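Local coordinates for Non-ribosomal peptide synthetase (PDB 6VTJ), which probably releases a peptide from its carrier domain by reducing the thioester with a nicotinamide cofactor, as part of an archaeal non-ribosomal peptide synthetase, at residues V63-D67 with I434-S439; E105-L110 with L304-T308; Q255-V261 with K296-E300; L262-N268 with T281-D287; E276-R280 with R384-C388. All coordinates share one frame; numbering follows the deposited sequence.

Contact 1 of 5, residues V63-D67 with I434-S439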
# COMPACT_ATOMS: atom_id res chain seq x y z
N VAL A 63 0.57 24.73 2.74
CA VAL A 63 0.08 23.54 3.42
C VAL A 63 0.23 22.36 2.48
O VAL A 63 0.32 22.51 1.26
CB VAL A 63 -1.40 23.64 3.87
CG1 VAL A 63 -1.53 24.41 5.15
CG2 VAL A 63 -2.27 24.24 2.76
N ARG A 64 0.21 21.17 3.07
CA ARG A 64 0.13 19.97 2.27
C ARG A 64 -0.92 19.06 2.89
O ARG A 64 -1.44 19.31 3.99
CB ARG A 64 1.49 19.27 2.16
CG ARG A 64 2.07 18.80 3.48
CD ARG A 64 3.33 17.96 3.27
NE ARG A 64 4.50 18.78 2.94
CZ ARG A 64 5.18 18.69 1.81
NH1 ARG A 64 4.82 17.81 0.89
NH2 ARG A 64 6.24 19.47 1.60
N TYR A 65 -1.22 17.98 2.17
CA TYR A 65 -2.33 17.10 2.49
C TYR A 65 -2.24 16.54 3.91
O TYR A 65 -3.26 16.45 4.61
CB TYR A 65 -2.36 15.97 1.46
CG TYR A 65 -3.62 15.14 1.40
CD1 TYR A 65 -4.87 15.71 1.32
CD2 TYR A 65 -3.54 13.75 1.38
CE1 TYR A 65 -6.02 14.93 1.24
CE2 TYR A 65 -4.67 12.96 1.29
CZ TYR A 65 -5.90 13.54 1.22
OH TYR A 65 -7.01 12.72 1.15
N ASP A 66 -1.05 16.12 4.37
CA ASP A 66 -1.00 15.49 5.69
C ASP A 66 -1.27 16.49 6.81
O ASP A 66 -1.60 16.08 7.93
CB ASP A 66 0.34 14.78 5.92
CG ASP A 66 1.54 15.73 5.98
OD1 ASP A 66 1.51 16.73 6.73
OD2 ASP A 66 2.54 15.45 5.29
N ASP A 67 -1.13 17.79 6.52
CA ASP A 67 -1.39 18.82 7.52
C ASP A 67 -2.82 18.74 8.06
O ASP A 67 -3.04 18.93 9.25
CB ASP A 67 -1.13 20.21 6.92
CG ASP A 67 0.34 20.53 6.82
OD1 ASP A 67 1.11 19.96 7.62
OD2 ASP A 67 0.72 21.36 5.97
N ILE A 434 -2.01 16.44 -5.07
CA ILE A 434 -2.29 16.93 -3.73
C ILE A 434 -2.55 15.77 -2.78
O ILE A 434 -2.04 15.76 -1.65
CB ILE A 434 -3.49 17.92 -3.73
CG1 ILE A 434 -3.10 19.27 -4.34
CG2 ILE A 434 -3.96 18.15 -2.33
CD1 ILE A 434 -1.82 19.87 -3.79
N THR A 435 -3.33 14.77 -3.22
CA THR A 435 -3.61 13.69 -2.27
C THR A 435 -2.40 12.80 -2.07
O THR A 435 -2.39 11.97 -1.15
CB THR A 435 -4.81 12.83 -2.69
OG1 THR A 435 -4.57 12.24 -3.97
CG2 THR A 435 -6.10 13.66 -2.75
N ALA A 436 -1.37 12.98 -2.90
CA ALA A 436 -0.07 12.34 -2.74
C ALA A 436 0.89 13.17 -1.91
O ALA A 436 2.10 12.93 -1.96
CB ALA A 436 0.53 12.06 -4.11
N ASP A 437 0.38 14.16 -1.16
CA ASP A 437 1.16 15.01 -0.25
C ASP A 437 2.15 15.90 -0.99
O ASP A 437 3.17 16.32 -0.41
CB ASP A 437 1.89 14.17 0.80
CG ASP A 437 1.80 14.76 2.20
OD1 ASP A 437 1.01 15.71 2.43
OD2 ASP A 437 2.53 14.26 3.08
N PHE A 438 1.88 16.21 -2.26
CA PHE A 438 2.75 17.10 -3.02
C PHE A 438 2.74 18.51 -2.42
O PHE A 438 1.75 18.95 -1.83
CB PHE A 438 2.29 17.12 -4.49
CG PHE A 438 2.99 18.12 -5.38
CD1 PHE A 438 2.61 19.46 -5.40
CD2 PHE A 438 3.97 17.70 -6.27
CE1 PHE A 438 3.25 20.38 -6.26
CE2 PHE A 438 4.60 18.60 -7.12
CZ PHE A 438 4.24 19.94 -7.11
N SER A 439 3.86 19.19 -2.57
CA SER A 439 3.98 20.62 -2.36
C SER A 439 4.98 21.13 -3.37
O SER A 439 6.02 20.50 -3.59
CB SER A 439 4.43 20.97 -0.94
OG SER A 439 5.17 22.18 -0.95
O HOH W 1 0.72 21.60 -1.17
O HOH W 2 -0.48 17.99 -0.36
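Y65 lays one face of its ring against the backbone of T435, and T435 CA stands 3.8 Å from the ring centroid, a CH-pi contact offset toward the rim. The T435 side chain runs alongside that of Y65, pointing the same way, with CG2 near CZ. At the root of the ring, Y65 CB comes within 3.1 Å of I434 O. D437 supplies the polar half. Its OD1 takes the backbone N-H of D66 at 2.9 Å (N-H...O 153°), entering from above the carboxylate plane. D437 OD2 and D66 OD2 are only 2.5 Å apart, with the carboxylates steeply inclined. R64, bent at chi3 (77°), passes CD beside D437 OD1 and turns its guanidinium so that NH1 makes a weak in-plane bond to D437 O, while S439 CB covers one face. One water joins Y65 N to I434 O and F438 O; a second ties V63 O to F438 O.

Further out, D67 OD2 holds R64 N, S46 O accepts from Y65 OH, and D437, with positive phi, is the C-prime residue of a Schellman motif ending helix 431-435. Y65 and T435 both touch 4'-phosphopantetheine: this is the prosthetic-arm site of a carrier protein, with the short third helix of its four-helix bundle meeting what is probably the reductase region.

Contact 2 of 5, residues E105-L110 with L304-T308; sequences EINELL and LQAAT
I106 drives its isoleucine branches against L304, and that side chain makes much of the contact. Its CB still stands 4.5 Å from L304 CB, so the approach is made by the atoms beyond. CG1 closes to 3.7 Å from L304 CB and also nears the carbonyl carbon of L304. The chain then continues fully extended (chi2 179°), which keeps CD1 against L304 CB, at 3.8 Å, and lets it reach Q305 N. The other branch, CG2, turns to L304 CD1 at 3.8 Å, so both branches of the isoleucine lie against the leucine, the two side chains crossing at about a right angle.

The helices themselves are nearly perpendicular, their short segments 85° apart with axes 9.3 Å from each other at closest approach. Helix 291-308 is one of the helices that flank the largely parallel sheet of a Rossmann-like domain; L304 and A307 also pack on strand 313-322, and helix 104-111 crosses the C-terminal end of helix 291-308. A loop residue, L282, fills in beside I106, L110 and L304.

One turn on from I106, L109 sends CD1 to A307 CB at 3.6 Å, and the same methyl brushes T308 N. L110 likewise crosses L304 at about a right angle, CD2 meeting L304 CD1. Nearer the start of helix 104-111, T308 offers its methyl, CG2, to E105 CB at 4.0 Å. That presentation follows from the hydroxyl being turned back on its own helix, where T308 OG1 donates to Q305 O on a lone pair in the carbonyl plane, at 2.5 Å.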
# COMPACT_ATOMS: atom_id res chain seq x y z
N GLU A 105 17.49 -9.81 18.64
CA GLU A 105 17.16 -11.15 18.18
C GLU A 105 16.62 -11.15 16.75
O GLU A 105 16.95 -12.02 15.93
CB GLU A 105 16.15 -11.79 19.13
CG GLU A 105 16.74 -12.25 20.44
CD GLU A 105 15.82 -13.20 21.18
OE1 GLU A 105 15.09 -12.74 22.09
OE2 GLU A 105 15.81 -14.41 20.83
N ILE A 106 15.75 -10.18 16.44
CA ILE A 106 15.27 -10.03 15.07
C ILE A 106 16.44 -9.83 14.11
O ILE A 106 16.50 -10.46 13.06
CB ILE A 106 14.26 -8.87 15.00
CG1 ILE A 106 12.91 -9.32 15.52
CG2 ILE A 106 14.16 -8.33 13.59
CD1 ILE A 106 11.86 -8.25 15.51
N ASN A 107 17.38 -8.94 14.47
CA ASN A 107 18.51 -8.64 13.59
C ASN A 107 19.38 -9.87 13.37
O ASN A 107 19.90 -10.10 12.27
CB ASN A 107 19.33 -7.48 14.17
CG ASN A 107 18.67 -6.14 13.93
OD1 ASN A 107 17.87 -6.01 13.01
ND2 ASN A 107 19.02 -5.12 14.74
N GLU A 108 19.55 -10.68 14.42
CA GLU A 108 20.28 -11.94 14.28
C GLU A 108 19.59 -12.86 13.29
O GLU A 108 20.25 -13.51 12.47
CB GLU A 108 20.42 -12.61 15.65
CG GLU A 108 21.77 -12.36 16.32
N LEU A 109 18.26 -12.95 13.35
CA LEU A 109 17.55 -13.78 12.38
C LEU A 109 17.71 -13.21 10.97
O LEU A 109 17.96 -13.95 10.02
CB LEU A 109 16.06 -13.86 12.73
CG LEU A 109 15.52 -14.88 13.72
CD1 LEU A 109 14.02 -15.03 13.52
CD2 LEU A 109 16.23 -16.22 13.61
N LEU A 110 17.58 -11.89 10.84
CA LEU A 110 17.74 -11.24 9.55
C LEU A 110 19.09 -11.57 8.93
O LEU A 110 19.19 -11.75 7.71
CB LEU A 110 17.56 -9.72 9.71
CG LEU A 110 16.11 -9.29 9.99
CD1 LEU A 110 15.95 -7.77 10.18
CD2 LEU A 110 15.18 -9.81 8.89
N LEU A 304 8.39 -11.06 12.79
CA LEU A 304 9.75 -11.50 13.09
C LEU A 304 9.93 -11.86 14.57
O LEU A 304 10.70 -12.77 14.90
CB LEU A 304 10.75 -10.42 12.66
CG LEU A 304 10.90 -10.24 11.14
CD1 LEU A 304 11.65 -8.96 10.75
CD2 LEU A 304 11.60 -11.45 10.55
N GLN A 305 9.24 -11.16 15.48
CA GLN A 305 9.22 -11.57 16.88
C GLN A 305 8.74 -13.02 17.04
O GLN A 305 9.41 -13.85 17.68
CB GLN A 305 8.32 -10.62 17.67
CG GLN A 305 8.31 -10.85 19.17
CD GLN A 305 7.42 -9.84 19.86
OE1 GLN A 305 7.65 -8.63 19.77
NE2 GLN A 305 6.39 -10.32 20.54
N ALA A 306 7.56 -13.33 16.47
CA ALA A 306 7.07 -14.71 16.51
C ALA A 306 8.08 -15.68 15.93
O ALA A 306 8.20 -16.82 16.39
CB ALA A 306 5.75 -14.84 15.76
N ALA A 307 8.82 -15.24 14.89
CA ALA A 307 9.88 -16.08 14.35
C ALA A 307 10.98 -16.33 15.38
O ALA A 307 11.52 -17.43 15.45
CB ALA A 307 10.47 -15.46 13.09
N THR A 308 11.33 -15.30 16.17
CA THR A 308 12.34 -15.51 17.21
C THR A 308 11.85 -16.48 18.25
O THR A 308 12.66 -17.04 18.99
CB THR A 308 12.74 -14.21 17.93
OG1 THR A 308 11.67 -13.78 18.79
CG2 THR A 308 13.09 -13.12 16.96

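Contact 3 of 5, residues Q255-V261 with K296-E300; sequences QISTISV and KFLAE
K296 leans across T258 at an oblique angle, its CB and CG both 3.7 Å from T258 CG2, then folds back along the strand. The bends at chi2 (-59°) and chi3 (-70°) bring CE past S257 CA and deliver NZ to I256 O at 2.8 Å, in the carbonyl plane. The Q255 side chain slants past the lysine, NE2 near NZ: a water accepts from both Q255 NE2 and K296 NZ, while A299 CB lies 3.5 Å from Q255 NE2. Q255 OE1 takes a bond from N216 ND2. A second water, accepting from Q255 NE2, donates to S257 OG and K296 O. Shortening the lysine to a methyl, as an alanine here does, would probably leave I256 O without this donor and open a gap beside T258 CG2.

Strand 252-258 belongs to the largely parallel sheet of a Rossmann-like domain, and helix 291-308 packs on its face; the short segments run 139° apart. Y292 and K296 fit the Tyr-x-x-x-Lys pattern of short-chain dehydrogenases, consistent with a reductase active site.

E300, one turn further along, comes from the opposite direction to V261. Its carboxylate sits with OE2 3.5 Å from V261 CG2, and the same oxygen takes the S257 hydroxyl in a very short 2.5 Å bond. R317 holds OE1 in a salt bridge, so both oxygens of this buried acid are engaged. V261 CG1 meanwhile packs beside F297 CB.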
# COMPACT_ATOMS: atom_id res chain seq x y z
N GLN A 255 3.37 -12.88 5.61
CA GLN A 255 2.83 -11.53 5.68
C GLN A 255 3.16 -10.81 4.38
O GLN A 255 4.32 -10.80 3.97
CB GLN A 255 3.42 -10.80 6.89
CG GLN A 255 3.28 -9.25 6.86
CD GLN A 255 1.86 -8.78 7.08
OE1 GLN A 255 0.90 -9.56 6.98
NE2 GLN A 255 1.70 -7.49 7.40
N ILE A 256 2.16 -10.23 3.73
CA ILE A 256 2.43 -9.33 2.62
C ILE A 256 2.67 -7.95 3.20
O ILE A 256 1.84 -7.43 3.94
CB ILE A 256 1.27 -9.30 1.61
CG1 ILE A 256 0.87 -10.73 1.21
CG2 ILE A 256 1.64 -8.39 0.43
CD1 ILE A 256 2.06 -11.62 0.70
N SER A 257 3.82 -7.37 2.87
CA SER A 257 4.22 -6.10 3.45
C SER A 257 4.46 -5.08 2.34
O SER A 257 4.03 -5.28 1.20
CB SER A 257 5.47 -6.27 4.32
OG SER A 257 5.69 -5.14 5.17
N THR A 258 5.13 -3.98 2.66
CA THR A 258 5.40 -2.94 1.68
C THR A 258 6.88 -2.61 1.71
O THR A 258 7.51 -2.60 2.77
CB THR A 258 4.54 -1.66 1.93
OG1 THR A 258 4.98 -0.62 1.05
CG2 THR A 258 4.68 -1.15 3.37
N ILE A 259 7.44 -2.36 0.52
CA ILE A 259 8.80 -1.86 0.43
C ILE A 259 8.95 -0.51 1.11
O ILE A 259 10.07 -0.11 1.46
CB ILE A 259 9.22 -1.77 -1.06
CG1 ILE A 259 10.75 -1.77 -1.20
CG2 ILE A 259 8.59 -0.53 -1.74
CD1 ILE A 259 11.41 -3.01 -0.62
N SER A 260 7.85 0.22 1.32
CA SER A 260 7.92 1.55 1.91
C SER A 260 8.34 1.54 3.37
O SER A 260 8.53 2.63 3.92
CB SER A 260 6.57 2.26 1.79
OG SER A 260 6.22 2.43 0.43
N VAL A 261 8.48 0.38 4.02
CA VAL A 261 8.98 0.40 5.39
C VAL A 261 10.42 0.87 5.41
O VAL A 261 10.85 1.46 6.40
CB VAL A 261 8.83 -0.94 6.13
CG1 VAL A 261 7.36 -1.33 6.25
CG2 VAL A 261 9.65 -2.03 5.48
N LYS A 296 2.44 -1.05 8.89
CA LYS A 296 3.08 -2.19 8.24
C LYS A 296 4.39 -2.56 8.93
O LYS A 296 4.72 -3.74 9.09
CB LYS A 296 3.30 -1.90 6.76
CG LYS A 296 2.03 -1.69 5.94
CD LYS A 296 1.11 -2.90 5.99
CE LYS A 296 1.67 -4.08 5.23
NZ LYS A 296 0.62 -5.11 5.04
N PHE A 297 5.15 -1.54 9.37
CA PHE A 297 6.38 -1.80 10.09
C PHE A 297 6.11 -2.57 11.39
O PHE A 297 6.84 -3.51 11.73
CB PHE A 297 7.11 -0.49 10.39
CG PHE A 297 8.24 -0.63 11.37
CD1 PHE A 297 8.01 -0.49 12.75
CD2 PHE A 297 9.52 -0.91 10.93
CE1 PHE A 297 9.04 -0.64 13.67
CE2 PHE A 297 10.57 -1.05 11.85
CZ PHE A 297 10.32 -0.91 13.22
N LEU A 298 5.09 -2.14 12.14
CA LEU A 298 4.75 -2.82 13.39
C LEU A 298 4.32 -4.26 13.12
O LEU A 298 4.64 -5.17 13.89
CB LEU A 298 3.66 -2.04 14.13
CG LEU A 298 4.06 -0.66 14.67
CD1 LEU A 298 2.85 0.09 15.26
CD2 LEU A 298 5.18 -0.78 15.71
N ALA A 299 3.60 -4.47 12.02
CA ALA A 299 3.25 -5.84 11.65
C ALA A 299 4.49 -6.68 11.35
O ALA A 299 4.60 -7.83 11.79
CB ALA A 299 2.30 -5.80 10.46
N GLU A 300 5.45 -6.12 10.59
CA GLU A 300 6.68 -6.85 10.29
C GLU A 300 7.40 -7.24 11.57
O GLU A 300 7.89 -8.36 11.71
CB GLU A 300 7.61 -6.00 9.41
CG GLU A 300 7.24 -6.00 7.91
CD GLU A 300 8.36 -5.50 7.00
OE1 GLU A 300 9.53 -5.49 7.43
OE2 GLU A 300 8.08 -5.13 5.84
O HOH W 3 -0.73 -5.66 7.69
O HOH W 4 4.01 -5.67 7.11

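Contact 4 of 5, residues L262-N268 with T281-D287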
# COMPACT_ATOMS: atom_id res chain seq x y z
N LEU A 262 11.19 0.63 4.34
CA LEU A 262 12.49 1.29 4.16
C LEU A 262 12.21 2.69 3.62
O LEU A 262 12.34 2.98 2.43
CB LEU A 262 13.38 0.48 3.23
CG LEU A 262 13.41 -1.01 3.57
CD1 LEU A 262 14.32 -1.75 2.62
CD2 LEU A 262 13.83 -1.25 5.03
N SER A 263 11.81 3.58 4.52
CA SER A 263 11.12 4.79 4.11
C SER A 263 12.05 5.96 3.80
O SER A 263 11.64 6.87 3.08
CB SER A 263 10.14 5.23 5.20
OG SER A 263 10.82 5.41 6.44
N SER A 264 13.27 5.97 4.33
CA SER A 264 14.11 7.16 4.27
C SER A 264 15.48 6.79 4.79
O SER A 264 15.68 5.71 5.35
CB SER A 264 13.54 8.29 5.11
OG SER A 264 13.75 8.01 6.49
N TYR A 265 16.43 7.72 4.63
CA TYR A 265 17.67 7.63 5.39
C TYR A 265 17.36 7.68 6.87
O TYR A 265 16.31 8.16 7.30
CB TYR A 265 18.63 8.76 5.02
CG TYR A 265 19.22 8.65 3.63
CD1 TYR A 265 20.10 7.63 3.30
CD2 TYR A 265 18.92 9.59 2.66
CE1 TYR A 265 20.65 7.54 2.03
CE2 TYR A 265 19.45 9.51 1.40
CZ TYR A 265 20.32 8.48 1.09
OH TYR A 265 20.85 8.41 -0.18
N SER A 266 18.29 7.14 7.67
CA SER A 266 18.14 7.18 9.12
C SER A 266 17.99 8.61 9.61
O SER A 266 18.68 9.52 9.14
CB SER A 266 19.37 6.54 9.79
OG SER A 266 19.26 6.55 11.21
N LEU A 267 17.06 8.82 10.54
CA LEU A 267 16.95 10.10 11.24
C LEU A 267 18.04 10.26 12.29
O LEU A 267 18.16 11.34 12.87
CB LEU A 267 15.57 10.23 11.90
CG LEU A 267 14.34 10.12 10.98
CD1 LEU A 267 13.03 10.15 11.76
CD2 LEU A 267 14.37 11.23 9.96
N ASN A 268 18.86 9.22 12.52
CA ASN A 268 19.90 9.23 13.53
C ASN A 268 21.12 8.50 12.97
O ASN A 268 21.52 7.44 13.44
CB ASN A 268 19.41 8.59 14.83
CG ASN A 268 20.44 8.69 15.94
OD1 ASN A 268 21.43 9.42 15.83
ND2 ASN A 268 20.21 7.96 17.03
N THR A 281 17.23 -5.84 6.42
CA THR A 281 17.03 -4.60 7.15
C THR A 281 15.60 -4.52 7.69
O THR A 281 14.64 -4.73 6.94
CB THR A 281 17.31 -3.39 6.25
OG1 THR A 281 18.58 -3.53 5.61
CG2 THR A 281 17.29 -2.11 7.06
N LEU A 282 15.46 -4.20 8.97
CA LEU A 282 14.15 -3.82 9.49
C LEU A 282 14.21 -2.40 10.01
O LEU A 282 13.76 -1.47 9.34
CB LEU A 282 13.66 -4.78 10.58
CG LEU A 282 12.35 -4.45 11.30
CD1 LEU A 282 11.20 -4.34 10.36
CD2 LEU A 282 12.06 -5.52 12.30
N TYR A 283 14.78 -2.20 11.20
CA TYR A 283 14.73 -0.92 11.89
C TYR A 283 16.10 -0.24 11.90
O TYR A 283 17.08 -0.84 12.34
CB TYR A 283 14.25 -1.10 13.32
CG TYR A 283 14.08 0.22 14.03
CD1 TYR A 283 13.19 1.15 13.55
CD2 TYR A 283 14.81 0.53 15.17
CE1 TYR A 283 13.00 2.36 14.19
CE2 TYR A 283 14.63 1.75 15.84
CZ TYR A 283 13.72 2.66 15.33
OH TYR A 283 13.50 3.89 15.93
N TYR A 284 16.13 1.02 11.47
CA TYR A 284 17.34 1.84 11.59
C TYR A 284 16.97 3.31 11.87
O TYR A 284 17.66 4.22 11.40
CB TYR A 284 18.20 1.71 10.32
CG TYR A 284 17.46 2.05 9.04
CD1 TYR A 284 16.57 1.15 8.47
CD2 TYR A 284 17.64 3.29 8.42
CE1 TYR A 284 15.88 1.47 7.30
CE2 TYR A 284 16.98 3.60 7.26
CZ TYR A 284 16.09 2.70 6.71
OH TYR A 284 15.41 3.03 5.55
N GLU A 285 15.88 3.54 12.61
CA GLU A 285 15.37 4.89 12.90
C GLU A 285 15.08 5.68 11.63
O GLU A 285 15.42 6.87 11.52
CB GLU A 285 16.31 5.65 13.83
CG GLU A 285 15.94 5.41 15.28
CD GLU A 285 16.89 6.02 16.28
OE1 GLU A 285 17.02 7.27 16.29
OE2 GLU A 285 17.51 5.24 17.05
N GLN A 286 14.45 5.02 10.66
CA GLN A 286 13.91 5.69 9.49
C GLN A 286 12.64 6.43 9.86
O GLN A 286 12.06 6.24 10.93
CB GLN A 286 13.64 4.67 8.37
CG GLN A 286 12.54 3.63 8.69
CD GLN A 286 13.08 2.33 9.32
OE1 GLN A 286 13.90 2.36 10.23
NE2 GLN A 286 12.62 1.17 8.81
N ASP A 287 12.19 7.29 8.95
CA ASP A 287 10.97 8.08 9.15
C ASP A 287 9.75 7.16 9.10
O ASP A 287 9.42 6.60 8.05
CB ASP A 287 10.90 9.17 8.08
CG ASP A 287 9.62 9.98 8.13
OD1 ASP A 287 8.94 10.05 9.18
OD2 ASP A 287 9.28 10.57 7.08
O HOH W 5 9.18 9.06 4.03
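S264 and Y284 bring together two limbs of the long loop between strand 252-258 and helix 291-308 of the Rossmann-like domain, with an ST turn at S266 in which OG accepts from N268 N. Neither limb is a regular strand, and side chains do much of the bonding. Of the hydroxyl donors, Y284 OH gives to S264 O at 2.7 Å, tilted from the carbonyl plane, and S266 OG to Y284 O, nearly along the C=O axis. S263 OG lies a very short 2.4 Å from D287 O.

Backbone N-H groups donate in turn: L267 N to E285 O at 2.7 Å, and D287 N to S264 OG at 3.0 Å in a nearly straight bond (168°). The S264 hydroxyl passes its own hydrogen to Y265 O. More weakly, N268 ND2 reaches E285 OE1, the two side chains running alongside each other.

Apolar contact is lighter. L262 CD2 sits at the edge of the Y284 ring, by CE1, and L267 CD1 rests against D287 CA.

A last group of bonds stays within one limb. Q286, bent at chi2 (-92°), folds back so that its amide accepts from Y284 N and donates to L282 O; its OE1 lies 3.4 Å above one face of the Y284 ring.

Contact 5 of 5, residues E276-R280 with R384-C388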
# COMPACT_ATOMS: atom_id res chain seq x y z
N GLU A 276 22.68 -0.33 5.22
CA GLU A 276 22.19 -0.86 3.95
C GLU A 276 20.67 -0.98 4.03
O GLU A 276 20.09 -1.02 5.11
CB GLU A 276 22.80 -2.23 3.64
CG GLU A 276 24.21 -2.16 3.11
CD GLU A 276 25.07 -3.31 3.57
OE1 GLU A 276 25.34 -3.41 4.80
OE2 GLU A 276 25.47 -4.13 2.72
N TYR A 277 20.04 -1.03 2.87
CA TYR A 277 18.59 -1.03 2.78
C TYR A 277 18.20 -2.20 1.88
O TYR A 277 17.92 -2.03 0.69
CB TYR A 277 18.09 0.31 2.27
CG TYR A 277 18.91 1.46 2.79
CD1 TYR A 277 18.70 1.97 4.07
CD2 TYR A 277 19.94 2.01 2.02
CE1 TYR A 277 19.47 3.02 4.56
CE2 TYR A 277 20.70 3.06 2.49
CZ TYR A 277 20.46 3.57 3.76
OH TYR A 277 21.23 4.62 4.24
N ASP A 278 18.18 -3.39 2.48
CA ASP A 278 17.98 -4.62 1.73
C ASP A 278 17.10 -5.55 2.54
O ASP A 278 16.51 -5.16 3.56
CB ASP A 278 19.33 -5.25 1.37
CG ASP A 278 20.14 -5.65 2.60
OD1 ASP A 278 19.59 -5.73 3.72
OD2 ASP A 278 21.34 -5.92 2.44
N GLU A 279 17.02 -6.81 2.08
CA GLU A 279 16.20 -7.87 2.66
C GLU A 279 16.67 -8.31 4.05
O GLU A 279 16.03 -9.17 4.67
CB GLU A 279 16.16 -9.06 1.71
CG GLU A 279 15.45 -8.78 0.37
CD GLU A 279 16.39 -8.38 -0.79
OE1 GLU A 279 17.49 -7.82 -0.55
OE2 GLU A 279 16.01 -8.57 -1.97
N ARG A 280 17.78 -7.75 4.55
CA ARG A 280 18.24 -8.01 5.91
C ARG A 280 18.06 -6.80 6.82
O ARG A 280 18.64 -6.75 7.91
CB ARG A 280 19.70 -8.46 5.87
CG ARG A 280 19.85 -9.87 5.26
CD ARG A 280 21.32 -10.33 5.20
NE ARG A 280 22.08 -9.51 4.26
CZ ARG A 280 22.14 -9.76 2.95
NH1 ARG A 280 21.51 -10.81 2.43
NH2 ARG A 280 22.84 -8.95 2.16
N ARG A 384 13.64 -15.36 5.02
CA ARG A 384 12.49 -14.78 5.71
C ARG A 384 11.91 -13.52 5.08
O ARG A 384 10.72 -13.26 5.26
CB ARG A 384 12.85 -14.50 7.17
CG ARG A 384 12.82 -15.76 8.04
CD ARG A 384 13.15 -15.46 9.53
NE ARG A 384 13.26 -16.72 10.27
CZ ARG A 384 14.40 -17.36 10.52
NH1 ARG A 384 15.57 -16.88 10.12
NH2 ARG A 384 14.37 -18.51 11.19
N VAL A 385 12.69 -12.73 4.34
CA VAL A 385 12.24 -11.41 3.91
C VAL A 385 12.59 -11.23 2.45
O VAL A 385 13.71 -11.51 2.02
CB VAL A 385 12.87 -10.29 4.76
CG1 VAL A 385 12.50 -8.93 4.17
CG2 VAL A 385 12.42 -10.37 6.22
N PHE A 386 11.63 -10.75 1.67
CA PHE A 386 11.85 -10.60 0.24
C PHE A 386 11.35 -9.25 -0.23
O PHE A 386 10.46 -8.64 0.38
CB PHE A 386 11.17 -11.71 -0.53
CG PHE A 386 11.57 -13.08 -0.08
CD1 PHE A 386 12.69 -13.69 -0.61
CD2 PHE A 386 10.82 -13.75 0.87
CE1 PHE A 386 13.06 -14.95 -0.19
CE2 PHE A 386 11.19 -15.02 1.30
CZ PHE A 386 12.31 -15.61 0.76
N HIS A 387 11.97 -8.77 -1.32
CA HIS A 387 11.60 -7.54 -2.02
C HIS A 387 11.01 -7.93 -3.37
O HIS A 387 11.71 -8.00 -4.39
CB HIS A 387 12.81 -6.63 -2.15
CG HIS A 387 13.25 -6.06 -0.83
ND1 HIS A 387 14.37 -5.27 -0.69
CD2 HIS A 387 12.71 -6.17 0.40
CE1 HIS A 387 14.50 -4.92 0.57
NE2 HIS A 387 13.50 -5.45 1.26
N CYS A 388 9.71 -8.19 -3.38
CA CYS A 388 9.05 -8.82 -4.51
C CYS A 388 8.41 -7.72 -5.36
O CYS A 388 7.23 -7.40 -5.21
CB CYS A 388 8.03 -9.83 -4.01
SG CYS A 388 7.22 -10.79 -5.30
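H387 presents one face of its imidazole to E279, whose CG stands 3.7 Å from the ring centroid and only 8° off the normal, a CH-pi contact over the middle of the ring. The carboxylate of E279 continues the overlap, its plane 12° from that of the ring, because the chain bends at chi2 and lays the group flat. Y277 O lies at the ring's edge near CE1, and obliquely D278 C is 3.3 Å from H387 CE1. Two residues back along strand 385-388, V385 CB touches E279 O at 3.4 Å.

The loop is shaped by an Asx turn, in which D278 OD1 accepts from R280 N at 2.8 Å. The strand side belongs to the sheet of the Rossmann-like domain, beside strand 313-322, and T458 takes up the polar end of E279.

A leucine in place of H387 would probably strip E454 O and R317 of a bonding partner and leave the flat E279 group without the ring beneath it. With ND1 bonded to E454 O and NE2 to the R317 guanidinium, the pattern is consistent with ND1 as donor and NE2 as acceptor, so the imidazole would be fixed in rotation as well as stacked.

Four of the contacts cluster, and one stands apart. Contacts 2 to 5 have centres 11 to 18 Å apart and lie in or against what is probably the Rossmann-like reductase region. Contacts 2 and 3 share helix 291-308; contacts 3 and 5 reach the same sheet through strands 252-258 and 385-388. The loop from strand 252-258 to helix 291-308 supplies both limbs of contact 4 and one side of contact 5, so a single connection touches all the others in the cluster. Contact 1, whose centre lies 22 Å or more from the rest, pairs the earliest and latest segments, spanning the other contacts along the chain and tying the carrier to the rest of the protein at the phosphopantetheine arm.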